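Local coordinates for YkuI protein (Bacillus subtilis, PDB 2BAS) that binds the bacterial second messenger cyclic di-GMP and, as an EAL-domain protein, may act as a phosphodiesterase that cleaves it, at residues Q51-Y56 and S105-F110; F334-C339 and L415-P420; E124-L129 and A164-Y169. All coordinates share one frame; numbering follows the deposited sequence.

Contact 1 (Q51-Y56 and S105-F110); sequences QKVVGY and SDLLIF
Val-54 O accepts from Leu-108 N at 2.6 Å, in the carbonyl plane and on a lone pair, with an N-H...O angle of 162°, and the CA-H of Leu-107 also approaches it. The bond opens a parallel ladder between strands 53-64 and 108-112, neighbours in the barrel-like sheet of the EAL domain, a variant of the TIM barrel. As expected for parallel strands, one residue of each pair bonds to both neighbours of its partner. Leu-108, paired with Gly-55, uses its N for Val-54 and its O for Tyr-56 N, at 3.2 Å; Tyr-56, paired with Ile-109, bonds to Leu-108 and, through its O, to Phe-110 N at 3.2 Å. Gly-55 is almost fully extended, a shape glycine adopts readily, and its CA lies 4.0 Å from Leu-108 CA.

Two separate apolar groups flank this ladder. Leu-107 brings both methyls to the first strand: CD1 meets the edge of the Tyr-56 ring in its plane, 3.5 Å from CE1, and CD2 lies 3.9 Å from Val-53 CG2. A branched, flexible leucine suits a place that must fill two directions at once. Tyr-56 suits its own because its ring packs on apolar neighbours, Leu-107 and the stacked Phe-264, while its OH reaches Leu-265 N, tying the strand to the chain that follows the barrel sheet. Arg-267 adds to that link with a salt bridge to Asp-106 OD2 and a hydrogen bond to Val-53 O. Leu-108 points to the face that a Gly-55 side chain would share. Its CG is anti to the carbonyl carbon (chi1 -66°) and beside the backbone N, with CD1 4.1 Å from Val-54 CB.

Contact 2 (F334-C339 and L415-P420); sequences FRIYMC and LFIDLP
Over one face of the Tyr-337 ring lies Phe-416 CB, 3.9 Å from the centroid and 20° off the normal, a CH-pi contact; the ring's edge meets Cys-339 SG and Asp-418 OD2. The two aromatic planes are nearly parallel (18°) but slid until they barely overlap, so the CB methylene, not the ring, covers the Tyr-337 face. The Phe-416 ring has Tyr-337 O at its edge and Cys-339 SG 3.8 Å from CE1, an oblique sulfur-aromatic contact. The Phe-334 ring has Arg-335 CB over one face, while its edge abuts Leu-419 O and Pro-420 N.

Tyr-337 and Phe-416 form a hydrogen-bonded antiparallel pair, Tyr-337 N giving to Phe-416 O at 3.1 Å and Phe-416 N to Tyr-337 O at 2.8 Å. Strands 335-340 and 413-419 are the central two of a six-stranded antiparallel sheet, consistent with a PAS-like domain. On the other face Ile-336, Leu-415 and Met-338 (as selenomethionine) pack against helix 318-328, and Leu-415 CD1 lies 3.8 Å from Ile-336 CG2.

On the same face as Tyr-337, Arg-335 and Asp-418 make a charged cluster. Bent at chi3 (-78°), the arginine brings NH2 to 2.7 Å from Asp-418 OD2, whose anti lone pair meets the guanidinium edge. Asp-395 and Glu-397 also form salt bridges with it. Asp-418 OD1 is bonded by Thr-404 OG1 and by a water, which also bonds Tyr-337 OH at 3.0 Å. Three acidic partners are likely to keep the buried Arg-335 charged, and it probably offsets part of the cost of burying Asp-418, with Thr-404 and the water as further donors.

Contact 3 (E124-L129 and A164-Y169); sequences ESFLEL and AYYRTY
Leu-127 makes an apolar contact between two helices on the outside of the barrel, its side chain reaching from helix 124-135 into a group of three tyrosines at the end of helix 156-167. With CG anti to the backbone N (chi1 -179°), its forked end lies among the three rings. CD2 comes 3.5 Å from Tyr-165 CE2 and 3.6 Å from Tyr-169 CE1, crossing both side chains at about a right angle, while CD1 sits over one face of the Tyr-166 ring. A leucine is well matched to such a place, since its two methyls can touch several rings at once.

Tyr-166 reaches the other way. Its CE2 packs 3.9 Å from Leu-127 CB, and its OH arrives at the edge of the Phe-126 ring, 3.8 Å from CD2. The hydroxyl bonds to Gly-123 O just ahead of the first helix, so a tyrosine can lie along an apolar surface and still satisfy its polar end. In the alternating strand-helix order of the EAL barrel, these helices stand on either side of strand 143-147 in the sequence, and Leu-145 of that strand receives both Phe-126 and Tyr-166 from outside.

Tyr-169 OH donates to Tyr-165 OH at 2.7 Å, which links the two rings that flank Leu-127 CD2. Were Tyr-169 replaced by alanine, Leu-127 CD2 would probably lose one of its ring walls and the Tyr-165 hydroxyl its donor, letting that ring turn more easily. The Tyr-165 carbonyl O accepts from both Thr-168 N and Thr-168 OG1, the hydroxyl at 2.6 Å.

In the fold
Contacts 1 and 3 belong to the EAL barrel, their centres about 21 Å apart, whereas contact 2 lies in the C-terminal signalling domain, its centre about 51 Å from that of contact 1 and 57 Å from that of contact 3. No two contacts share a strand or helix, although strand 143-147 adjoins both barrel contacts. Contacts 1 and 2 join adjacent strands through backbone bonds, parallel in one and antiparallel in the other; contact 3 joins helices mainly through apolar side-chain packing. Contact 2 is the most thoroughly buried and adds a charged cluster, contact 1 is mainly apolar around its ladder, and contact 3 grades from a buried leucine to tyrosines near the surface.

Contact 1 (Q51-Y56 and S105-F110)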
loop_
_atom_site.group_PDB
_atom_site.type_symbol
_atom_site.label_atom_id
_atom_site.label_comp_id
_atom_site.label_asym_id
_atom_site.label_seq_id
_atom_site.Cartn_x
_atom_site.Cartn_y
_atom_site.Cartn_z
ATOM N N GLN A 51 -9.144 26.557 -4.029
ATOM C CA GLN A 51 -9.463 26.253 -2.641
ATOM C C GLN A 51 -10.946 26.524 -2.441
ATOM O O GLN A 51 -11.318 27.377 -1.631
ATOM C CB GLN A 51 -8.609 27.046 -1.638
ATOM C CG GLN A 51 -7.346 27.708 -2.164
ATOM C CD GLN A 51 -6.397 26.774 -2.886
ATOM O OE1 GLN A 51 -6.069 25.691 -2.402
ATOM N NE2 GLN A 51 -5.937 27.206 -4.053
ATOM N N LYS A 52 -11.785 25.799 -3.187
ATOM C CA LYS A 52 -13.232 26.056 -3.203
ATOM C C LYS A 52 -14.137 24.847 -2.968
ATOM O O LYS A 52 -13.686 23.696 -3.004
ATOM C CB LYS A 52 -13.644 26.737 -4.512
ATOM C CG LYS A 52 -13.685 25.825 -5.737
ATOM C CD LYS A 52 -14.604 26.432 -6.799
ATOM C CE LYS A 52 -14.338 25.868 -8.188
ATOM N NZ LYS A 52 -15.098 26.635 -9.215
ATOM N N VAL A 53 -15.421 25.129 -2.741
ATOM C CA VAL A 53 -16.402 24.087 -2.492
ATOM C C VAL A 53 -16.738 23.357 -3.805
ATOM O O VAL A 53 -17.030 23.983 -4.818
ATOM C CB VAL A 53 -17.669 24.611 -1.723
ATOM C CG1 VAL A 53 -17.328 25.858 -0.888
ATOM C CG2 VAL A 53 -18.831 24.901 -2.653
ATOM N N VAL A 54 -16.654 22.031 -3.777
ATOM C CA VAL A 54 -16.903 21.196 -4.957
ATOM C C VAL A 54 -18.219 20.430 -4.811
ATOM O O VAL A 54 -18.751 19.894 -5.788
ATOM C CB VAL A 54 -15.742 20.204 -5.198
ATOM C CG1 VAL A 54 -14.513 20.946 -5.669
ATOM C CG2 VAL A 54 -15.429 19.413 -3.937
ATOM N N GLY A 55 -18.727 20.394 -3.580
ATOM C CA GLY A 55 -19.992 19.750 -3.265
ATOM C C GLY A 55 -20.329 19.841 -1.788
ATOM O O GLY A 55 -19.671 20.559 -1.032
ATOM N N TYR A 56 -21.368 19.116 -1.389
ATOM C CA TYR A 56 -21.822 19.092 -0.006
ATOM C C TYR A 56 -22.288 17.691 0.342
ATOM O O TYR A 56 -23.026 17.075 -0.427
ATOM C CB TYR A 56 -23.017 20.029 0.184
ATOM C CG TYR A 56 -22.767 21.502 -0.047
ATOM C CD1 TYR A 56 -22.890 22.063 -1.324
ATOM C CD2 TYR A 56 -22.442 22.344 1.017
ATOM C CE1 TYR A 56 -22.675 23.426 -1.539
ATOM C CE2 TYR A 56 -22.227 23.711 0.815
ATOM C CZ TYR A 56 -22.348 24.244 -0.464
ATOM O OH TYR A 56 -22.145 25.591 -0.663
ATOM N N SER A 105 -24.910 24.228 -11.033
ATOM C CA SER A 105 -25.083 22.985 -11.799
ATOM C C SER A 105 -23.886 22.000 -11.785
ATOM O O SER A 105 -23.938 20.937 -12.417
ATOM C CB SER A 105 -25.461 23.353 -13.243
ATOM O OG SER A 105 -25.909 22.237 -13.988
ATOM N N ASP A 106 -22.824 22.337 -11.057
ATOM C CA ASP A 106 -21.596 21.534 -11.073
ATOM C C ASP A 106 -21.199 20.994 -9.695
ATOM O O ASP A 106 -20.185 20.293 -9.557
ATOM C CB ASP A 106 -20.444 22.359 -11.645
ATOM C CG ASP A 106 -20.024 23.495 -10.722
ATOM O OD1 ASP A 106 -18.830 23.558 -10.358
ATOM O OD2 ASP A 106 -20.889 24.316 -10.340
ATOM N N LEU A 107 -21.997 21.340 -8.685
ATOM C CA LEU A 107 -21.776 20.894 -7.317
ATOM C C LEU A 107 -21.928 19.379 -7.208
ATOM O O LEU A 107 -22.834 18.788 -7.791
ATOM C CB LEU A 107 -22.741 21.600 -6.350
ATOM C CG LEU A 107 -22.504 23.070 -5.961
ATOM C CD1 LEU A 107 -23.548 23.530 -4.975
ATOM C CD2 LEU A 107 -21.123 23.309 -5.369
ATOM N N LEU A 108 -21.016 18.754 -6.482
ATOM C CA LEU A 108 -21.098 17.320 -6.255
ATOM C C LEU A 108 -22.106 17.073 -5.143
ATOM O O LEU A 108 -22.239 17.902 -4.243
ATOM C CB LEU A 108 -19.718 16.747 -5.895
ATOM C CG LEU A 108 -18.663 16.803 -7.015
ATOM C CD1 LEU A 108 -17.238 16.570 -6.490
ATOM C CD2 LEU A 108 -18.966 15.837 -8.155
ATOM N N ILE A 109 -22.823 15.952 -5.218
ATOM C CA ILE A 109 -23.789 15.577 -4.181
ATOM C C ILE A 109 -23.333 14.289 -3.479
ATOM O O ILE A 109 -23.449 13.187 -4.039
ATOM C CB ILE A 109 -25.239 15.411 -4.758
ATOM C CG1 ILE A 109 -25.674 16.653 -5.543
ATOM C CG2 ILE A 109 -26.234 15.126 -3.646
ATOM C CD1 ILE A 109 -26.921 16.455 -6.406
ATOM N N PHE A 110 -22.804 14.434 -2.263
ATOM C CA PHE A 110 -22.350 13.288 -1.458
ATOM C C PHE A 110 -23.468 12.761 -0.547
ATOM O O PHE A 110 -23.915 13.446 0.384
ATOM C CB PHE A 110 -21.141 13.664 -0.601
ATOM C CG PHE A 110 -19.867 13.873 -1.374
ATOM C CD1 PHE A 110 -19.643 15.056 -2.082
ATOM C CD2 PHE A 110 -18.863 12.902 -1.356
ATOM C CE1 PHE A 110 -18.444 15.259 -2.786
ATOM C CE2 PHE A 110 -17.676 13.094 -2.065
ATOM C CZ PHE A 110 -17.462 14.283 -2.779
#

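Contact 2 (F334-C339 and L415-P420)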
loop_
_atom_site.group_PDB
_atom_site.type_symbol
_atom_site.label_atom_id
_atom_site.label_comp_id
_atom_site.label_asym_id
_atom_site.label_seq_id
_atom_site.Cartn_x
_atom_site.Cartn_y
_atom_site.Cartn_z
ATOM N N PHE A 334 26.162 0.344 10.665
ATOM C CA PHE A 334 26.143 -0.890 11.468
ATOM C C PHE A 334 26.196 -2.116 10.551
ATOM O O PHE A 334 26.391 -3.231 11.005
ATOM C CB PHE A 334 24.940 -0.947 12.436
ATOM C CG PHE A 334 23.632 -1.273 11.761
ATOM C CD1 PHE A 334 23.145 -2.581 11.759
ATOM C CD2 PHE A 334 22.900 -0.282 11.119
ATOM C CE1 PHE A 334 21.943 -2.898 11.136
ATOM C CE2 PHE A 334 21.707 -0.575 10.491
ATOM C CZ PHE A 334 21.220 -1.889 10.493
ATOM N N ARG A 335 26.046 -1.897 9.256
ATOM C CA ARG A 335 26.226 -2.982 8.277
ATOM C C ARG A 335 26.750 -2.433 6.964
ATOM O O ARG A 335 26.277 -1.388 6.487
ATOM C CB ARG A 335 24.934 -3.755 8.042
ATOM C CG ARG A 335 25.168 -5.123 7.450
ATOM C CD ARG A 335 23.898 -5.753 6.935
ATOM N NE ARG A 335 23.056 -6.312 7.992
ATOM C CZ ARG A 335 21.941 -5.745 8.447
ATOM N NH1 ARG A 335 21.231 -6.352 9.389
ATOM N NH2 ARG A 335 21.528 -4.584 7.951
ATOM N N ILE A 336 27.753 -3.121 6.412
ATOM C CA ILE A 336 28.339 -2.792 5.100
ATOM C C ILE A 336 28.588 -4.074 4.288
ATOM O O ILE A 336 29.068 -5.069 4.842
ATOM C CB ILE A 336 29.651 -1.976 5.245
ATOM C CG1 ILE A 336 29.408 -0.755 6.133
ATOM C CG2 ILE A 336 30.197 -1.529 3.872
ATOM C CD1 ILE A 336 30.629 0.124 6.362
ATOM N N TYR A 337 28.257 -4.034 2.989
ATOM C CA TYR A 337 28.462 -5.146 2.046
ATOM C C TYR A 337 28.432 -4.639 0.591
ATOM O O TYR A 337 27.952 -3.527 0.336
ATOM C CB TYR A 337 27.401 -6.248 2.249
ATOM C CG TYR A 337 25.967 -5.814 1.978
ATOM C CD1 TYR A 337 25.333 -6.105 0.769
ATOM C CD2 TYR A 337 25.262 -5.102 2.926
ATOM C CE1 TYR A 337 24.009 -5.685 0.533
ATOM C CE2 TYR A 337 23.969 -4.681 2.707
ATOM C CZ TYR A 337 23.338 -4.970 1.522
ATOM O OH TYR A 337 22.041 -4.521 1.367
HETATM N N MSE A 338 28.917 -5.464 -0.347
HETATM C CA MSE A 338 28.972 -5.143 -1.784
HETATM C C MSE A 338 28.265 -6.169 -2.670
HETATM O O MSE A 338 28.312 -7.368 -2.385
HETATM C CB MSE A 338 30.428 -5.051 -2.255
HETATM C CG MSE A 338 31.124 -3.729 -2.011
HETATM SE SE MSE A 338 33.092 -3.879 -2.133
HETATM C CE MSE A 338 33.331 -4.670 -3.985
ATOM N N CYS A 339 27.663 -5.702 -3.767
ATOM C CA CYS A 339 26.967 -6.566 -4.733
ATOM C C CYS A 339 27.320 -6.201 -6.177
ATOM O O CYS A 339 27.737 -5.067 -6.435
ATOM C CB CYS A 339 25.447 -6.409 -4.589
ATOM S SG CYS A 339 24.725 -6.793 -2.984
ATOM N N LEU A 415 28.145 -0.682 -3.411
ATOM C CA LEU A 415 28.433 -0.656 -2.006
ATOM C C LEU A 415 27.167 -0.248 -1.264
ATOM O O LEU A 415 26.450 0.678 -1.677
ATOM C CB LEU A 415 29.559 0.343 -1.764
ATOM C CG LEU A 415 30.037 0.713 -0.358
ATOM C CD1 LEU A 415 30.807 -0.435 0.300
ATOM C CD2 LEU A 415 30.914 1.968 -0.472
ATOM N N PHE A 416 26.891 -0.953 -0.169
ATOM C CA PHE A 416 25.717 -0.658 0.617
ATOM C C PHE A 416 26.129 -0.447 2.059
ATOM O O PHE A 416 26.874 -1.257 2.636
ATOM C CB PHE A 416 24.691 -1.767 0.455
ATOM C CG PHE A 416 24.263 -1.970 -0.963
ATOM C CD1 PHE A 416 24.962 -2.843 -1.798
ATOM C CD2 PHE A 416 23.193 -1.259 -1.481
ATOM C CE1 PHE A 416 24.600 -3.012 -3.116
ATOM C CE2 PHE A 416 22.814 -1.420 -2.791
ATOM C CZ PHE A 416 23.510 -2.298 -3.614
ATOM N N ILE A 417 25.694 0.686 2.607
ATOM C CA ILE A 417 25.988 1.073 3.978
ATOM C C ILE A 417 24.671 1.348 4.695
ATOM O O ILE A 417 23.967 2.291 4.346
ATOM C CB ILE A 417 26.831 2.339 4.019
ATOM C CG1 ILE A 417 28.143 2.147 3.249
ATOM C CG2 ILE A 417 27.092 2.734 5.438
ATOM C CD1 ILE A 417 28.882 3.452 2.971
ATOM N N ASP A 418 24.336 0.519 5.679
ATOM C CA ASP A 418 23.102 0.694 6.457
ATOM C C ASP A 418 23.383 1.608 7.633
ATOM O O ASP A 418 24.380 1.428 8.323
ATOM C CB ASP A 418 22.566 -0.663 6.941
ATOM C CG ASP A 418 22.096 -1.566 5.787
ATOM O OD1 ASP A 418 21.850 -1.052 4.664
ATOM O OD2 ASP A 418 21.969 -2.796 6.008
ATOM N N LEU A 419 22.522 2.591 7.867
ATOM C CA LEU A 419 22.744 3.526 8.982
ATOM C C LEU A 419 21.834 3.180 10.166
ATOM O O LEU A 419 20.648 2.918 9.979
ATOM C CB LEU A 419 22.512 4.990 8.564
ATOM C CG LEU A 419 22.889 5.580 7.203
ATOM C CD1 LEU A 419 23.120 7.062 7.372
ATOM C CD2 LEU A 419 24.111 4.963 6.577
ATOM N N PRO A 420 22.382 3.197 11.394
ATOM C CA PRO A 420 21.560 2.828 12.543
ATOM C C PRO A 420 20.594 3.941 12.888
ATOM O O PRO A 420 20.829 5.086 12.510
ATOM C CB PRO A 420 22.590 2.648 13.660
ATOM C CG PRO A 420 23.724 3.549 13.296
ATOM C CD PRO A 420 23.754 3.582 11.784
HETATM O O HOH W 1 20.581 -2.374 2.892
#

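Contact 3 (E124-L129 and A164-Y169)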
loop_
_atom_site.group_PDB
_atom_site.type_symbol
_atom_site.label_atom_id
_atom_site.label_comp_id
_atom_site.label_asym_id
_atom_site.label_seq_id
_atom_site.Cartn_x
_atom_site.Cartn_y
_atom_site.Cartn_z
ATOM N N GLU A 124 -32.654 -0.877 -7.002
ATOM C CA GLU A 124 -33.668 -0.476 -7.971
ATOM C C GLU A 124 -34.395 0.836 -7.607
ATOM O O GLU A 124 -34.245 1.838 -8.313
ATOM C CB GLU A 124 -34.651 -1.610 -8.171
ATOM C CG GLU A 124 -35.728 -1.347 -9.198
ATOM C CD GLU A 124 -36.714 -2.498 -9.283
ATOM O OE1 GLU A 124 -36.258 -3.660 -9.388
ATOM O OE2 GLU A 124 -37.934 -2.239 -9.236
ATOM N N SER A 125 -35.144 0.841 -6.505
ATOM C CA SER A 125 -35.900 2.038 -6.111
ATOM C C SER A 125 -35.056 3.316 -5.932
ATOM O O SER A 125 -35.486 4.397 -6.344
ATOM C CB SER A 125 -36.766 1.774 -4.870
ATOM O OG SER A 125 -35.981 1.704 -3.689
ATOM N N PHE A 126 -33.870 3.204 -5.332
ATOM C CA PHE A 126 -32.996 4.378 -5.138
ATOM C C PHE A 126 -32.484 4.947 -6.464
ATOM O O PHE A 126 -32.417 6.163 -6.639
ATOM C CB PHE A 126 -31.828 4.058 -4.199
ATOM C CG PHE A 126 -30.994 5.253 -3.836
ATOM C CD1 PHE A 126 -31.439 6.172 -2.890
ATOM C CD2 PHE A 126 -29.752 5.455 -4.428
ATOM C CE1 PHE A 126 -30.667 7.276 -2.550
ATOM C CE2 PHE A 126 -28.968 6.562 -4.090
ATOM C CZ PHE A 126 -29.420 7.469 -3.152
ATOM N N LEU A 127 -32.119 4.064 -7.389
ATOM C CA LEU A 127 -31.724 4.491 -8.724
ATOM C C LEU A 127 -32.934 5.136 -9.408
ATOM O O LEU A 127 -32.787 6.135 -10.118
ATOM C CB LEU A 127 -31.178 3.311 -9.536
ATOM C CG LEU A 127 -30.675 3.533 -10.970
ATOM C CD1 LEU A 127 -29.520 4.527 -11.040
ATOM C CD2 LEU A 127 -30.277 2.210 -11.614
ATOM N N GLU A 128 -34.121 4.560 -9.176
ATOM C CA GLU A 128 -35.390 5.122 -9.660
ATOM C C GLU A 128 -35.550 6.552 -9.118
ATOM O O GLU A 128 -35.906 7.467 -9.863
ATOM C CB GLU A 128 -36.606 4.247 -9.265
ATOM C CG GLU A 128 -36.779 2.905 -10.031
ATOM C CD GLU A 128 -38.053 2.106 -9.630
ATOM O OE1 GLU A 128 -38.393 2.015 -8.424
ATOM O OE2 GLU A 128 -38.717 1.542 -10.537
ATOM N N LEU A 129 -35.262 6.738 -7.828
ATOM C CA LEU A 129 -35.285 8.068 -7.217
ATOM C C LEU A 129 -34.282 8.988 -7.886
ATOM O O LEU A 129 -34.573 10.165 -8.089
ATOM C CB LEU A 129 -35.014 8.014 -5.709
ATOM C CG LEU A 129 -34.809 9.345 -4.967
ATOM C CD1 LEU A 129 -35.954 10.324 -5.228
ATOM C CD2 LEU A 129 -34.670 9.111 -3.488
ATOM N N ALA A 164 -21.278 -1.851 -9.733
ATOM C CA ALA A 164 -20.742 -1.767 -11.088
ATOM C C ALA A 164 -21.831 -1.276 -12.040
ATOM O O ALA A 164 -21.551 -0.508 -12.961
ATOM C CB ALA A 164 -20.168 -3.113 -11.550
ATOM N N TYR A 165 -23.068 -1.708 -11.790
ATOM C CA TYR A 165 -24.225 -1.334 -12.605
ATOM C C TYR A 165 -24.536 0.154 -12.475
ATOM O O TYR A 165 -24.755 0.844 -13.469
ATOM C CB TYR A 165 -25.440 -2.173 -12.208
ATOM C CG TYR A 165 -26.726 -1.807 -12.918
ATOM C CD1 TYR A 165 -26.952 -2.199 -14.243
ATOM C CD2 TYR A 165 -27.733 -1.094 -12.258
ATOM C CE1 TYR A 165 -28.137 -1.877 -14.901
ATOM C CE2 TYR A 165 -28.923 -0.767 -12.909
ATOM C CZ TYR A 165 -29.115 -1.160 -14.230
ATOM O OH TYR A 165 -30.285 -0.843 -14.881
ATOM N N TYR A 166 -24.553 0.634 -11.236
ATOM C CA TYR A 166 -24.743 2.044 -10.944
ATOM C C TYR A 166 -23.740 2.907 -11.695
ATOM O O TYR A 166 -24.075 4.008 -12.140
ATOM C CB TYR A 166 -24.590 2.277 -9.449
ATOM C CG TYR A 166 -25.874 2.240 -8.670
ATOM C CD1 TYR A 166 -26.075 3.122 -7.622
ATOM C CD2 TYR A 166 -26.898 1.344 -8.992
ATOM C CE1 TYR A 166 -27.247 3.110 -6.899
ATOM C CE2 TYR A 166 -28.087 1.326 -8.271
ATOM C CZ TYR A 166 -28.247 2.217 -7.227
ATOM O OH TYR A 166 -29.398 2.229 -6.485
ATOM N N ARG A 167 -22.517 2.396 -11.832
ATOM C CA ARG A 167 -21.438 3.106 -12.517
ATOM C C ARG A 167 -21.735 3.329 -14.010
ATOM O O ARG A 167 -21.322 4.347 -14.570
ATOM C CB ARG A 167 -20.098 2.384 -12.296
ATOM C CG ARG A 167 -18.940 2.819 -13.190
ATOM C CD ARG A 167 -17.735 1.878 -13.036
ATOM N NE ARG A 167 -16.693 2.376 -12.128
ATOM C CZ ARG A 167 -16.710 2.277 -10.799
ATOM N NH1 ARG A 167 -17.734 1.714 -10.165
ATOM N NH2 ARG A 167 -15.694 2.762 -10.099
ATOM N N THR A 168 -22.469 2.404 -14.634
ATOM C CA THR A 168 -22.802 2.507 -16.072
ATOM C C THR A 168 -23.666 3.736 -16.408
ATOM O O THR A 168 -23.816 4.093 -17.578
ATOM C CB THR A 168 -23.492 1.228 -16.641
ATOM O OG1 THR A 168 -24.790 1.062 -16.050
ATOM C CG2 THR A 168 -22.635 -0.024 -16.419
ATOM N N TYR A 169 -24.224 4.369 -15.375
ATOM C CA TYR A 169 -24.982 5.608 -15.524
ATOM C C TYR A 169 -24.132 6.854 -15.228
ATOM O O TYR A 169 -24.642 7.976 -15.258
ATOM C CB TYR A 169 -26.220 5.591 -14.620
ATOM C CG TYR A 169 -27.247 4.546 -14.990
ATOM C CD1 TYR A 169 -27.324 3.340 -14.291
ATOM C CD2 TYR A 169 -28.145 4.761 -16.036
ATOM C CE1 TYR A 169 -28.268 2.373 -14.625
ATOM C CE2 TYR A 169 -29.091 3.800 -16.380
ATOM C CZ TYR A 169 -29.148 2.610 -15.669
ATOM O OH TYR A 169 -30.086 1.659 -15.999
#